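Local coordinates for cytochrome c (Rhodothermus marinus, PDB 3CP5), which binds a single heme c covalently and probably serves as an electron carrier, at residues A[111-114]-A[115-119]. Numbering follows the deposited sequence.
Sequences RAIL and EYLRQ
Arg111 and Glu115, one turn apart on helix 107-123, the C-terminal helix of the cytochrome c fold, form an i to i+4 salt bridge that Arg118 extends into a network. Arg111 NH1 gives its hydrogen to Glu115 OE2 at 2.8 Å, nearly straight and within the guanidinium plane, while NH2 adds a weak bond to the same oxygen. The arginine gets there because its chain folds at chi2 (61°), which turns the guanidinium along the helix. Arg118 NH1 grips that OE2 too, at 3.0 Å, and the two NH1 groups come from opposite faces of the carboxylate. The trio exemplifies how one carboxylate between arginines at i-4 and i+3 can probably offset two like charges along a helix face. A lysine in place of Glu115 would probably leave both guanidinium groups without their common acceptor and add a third positive charge between them. Glu115 OE1 faces other partners, a water that Arg111 NH2 reaches weakly and the backbone N of Asp30, whose bond ties the helix to the residues before helix 31-44. Helical backbone bonds follow: Glu115 N to Arg111 O, Tyr116 N to Ala112 O. Ile113, beside the heme and near Cys45, brings CG2 to 4.2 Å from Leu117 CD1. Leu114 packs on helix 69-77, and its carbonyl O receives Arg118 N at 2.9 Å, with Arg118 CG 3.4 Å from the same Leu114 O.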
loop_
_atom_site.group_PDB
_atom_site.type_symbol
_atom_site.label_atom_id
_atom_site.label_comp_id
_atom_site.label_asym_id
_atom_site.label_seq_id
_atom_site.Cartn_x
_atom_site.Cartn_y
_atom_site.Cartn_z
ATOM N N ARG A 111 -2.800 -7.152 4.277
ATOM C CA ARG A 111 -1.664 -7.382 5.188
ATOM C C ARG A 111 -0.605 -8.258 4.534
ATOM O O ARG A 111 0.608 -8.055 4.740
ATOM C CB ARG A 111 -2.224 -7.956 6.474
ATOM C CG ARG A 111 -1.162 -8.258 7.540
ATOM C CD ARG A 111 -0.427 -6.972 7.941
ATOM N NE ARG A 111 0.695 -7.233 8.837
ATOM C CZ ARG A 111 1.934 -7.578 8.448
ATOM N NH1 ARG A 111 2.292 -7.717 7.178
ATOM N NH2 ARG A 111 2.841 -7.776 9.390
ATOM N N ALA A 112 -1.003 -9.231 3.705
ATOM C CA ALA A 112 -0.053 -10.043 2.930
ATOM C C ALA A 112 0.718 -9.213 1.928
ATOM O O ALA A 112 1.932 -9.304 1.783
ATOM C CB ALA A 112 -0.787 -11.225 2.275
ATOM N N ILE A 113 0.007 -8.337 1.189
ATOM C CA ILE A 113 0.646 -7.437 0.248
ATOM C C ILE A 113 1.627 -6.539 0.968
ATOM O O ILE A 113 2.756 -6.312 0.489
ATOM C CB ILE A 113 -0.385 -6.654 -0.602
ATOM C CG1 ILE A 113 -1.215 -7.604 -1.466
ATOM C CG2 ILE A 113 0.282 -5.595 -1.440
ATOM C CD1 ILE A 113 -2.388 -6.966 -2.160
ATOM N N LEU A 114 1.275 -6.042 2.165
ATOM C CA LEU A 114 2.218 -5.216 2.931
ATOM C C LEU A 114 3.485 -5.995 3.286
ATOM O O LEU A 114 4.581 -5.456 3.139
ATOM C CB LEU A 114 1.555 -4.721 4.219
ATOM C CG LEU A 114 2.411 -3.927 5.199
ATOM C CD1 LEU A 114 2.883 -2.630 4.559
ATOM C CD2 LEU A 114 1.790 -3.673 6.533
ATOM N N GLU A 115 3.357 -7.259 3.618
ATOM C CA GLU A 115 4.492 -8.122 3.888
ATOM C C GLU A 115 5.402 -8.269 2.659
ATOM O O GLU A 115 6.653 -8.206 2.765
ATOM C CB GLU A 115 4.078 -9.496 4.414
ATOM C CG GLU A 115 5.185 -10.130 5.211
ATOM C CD GLU A 115 5.384 -9.646 6.624
ATOM O OE1 GLU A 115 5.988 -10.410 7.410
ATOM O OE2 GLU A 115 4.916 -8.537 6.955
ATOM N N TYR A 116 4.803 -8.447 1.490
ATOM C CA TYR A 116 5.541 -8.450 0.242
ATOM C C TYR A 116 6.281 -7.144 0.005
ATOM O O TYR A 116 7.468 -7.110 -0.367
ATOM C CB TYR A 116 4.615 -8.777 -0.920
ATOM C CG TYR A 116 5.268 -8.627 -2.288
ATOM C CD1 TYR A 116 6.304 -9.447 -2.677
ATOM C CD2 TYR A 116 4.859 -7.693 -3.208
ATOM C CE1 TYR A 116 6.900 -9.326 -3.939
ATOM C CE2 TYR A 116 5.427 -7.551 -4.444
ATOM C CZ TYR A 116 6.456 -8.374 -4.822
ATOM O OH TYR A 116 7.051 -8.242 -6.037
ATOM N N LEU A 117 5.633 -6.020 0.236
ATOM C CA LEU A 117 6.259 -4.709 0.111
ATOM C C LEU A 117 7.430 -4.509 1.071
ATOM O O LEU A 117 8.454 -3.946 0.729
ATOM C CB LEU A 117 5.224 -3.587 0.191
ATOM C CG LEU A 117 4.208 -3.530 -0.945
ATOM C CD1 LEU A 117 3.091 -2.561 -0.605
ATOM C CD2 LEU A 117 4.849 -3.110 -2.248
ATOM N N ARG A 118 7.365 -5.021 2.304
ATOM C CA ARG A 118 8.499 -5.023 3.238
ATOM C C ARG A 118 9.649 -5.852 2.659
ATOM O O ARG A 118 10.820 -5.473 2.740
ATOM C CB ARG A 118 8.078 -5.580 4.602
ATOM C CG ARG A 118 7.031 -4.742 5.330
ATOM C CD ARG A 118 6.576 -5.395 6.636
ATOM N NE ARG A 118 7.609 -5.455 7.670
ATOM C CZ ARG A 118 7.883 -6.380 8.553
ATOM N NH1 ARG A 118 7.235 -7.535 8.652
ATOM N NH2 ARG A 118 8.855 -6.239 9.431
ATOM N N GLN A 119 9.330 -6.980 2.031
ATOM C CA GLN A 119 10.331 -7.821 1.443
ATOM C C GLN A 119 11.044 -7.203 0.255
ATOM O O GLN A 119 12.280 -7.264 0.159
ATOM C CB GLN A 119 9.724 -9.165 1.012
ATOM C CG GLN A 119 10.776 -10.164 0.482
ATOM C CD GLN A 119 11.740 -10.591 1.555
ATOM O OE1 GLN A 119 11.338 -11.183 2.558
ATOM N NE2 GLN A 119 13.025 -10.324 1.358
HETATM O O HOH W 1 4.972 -10.002 9.926
#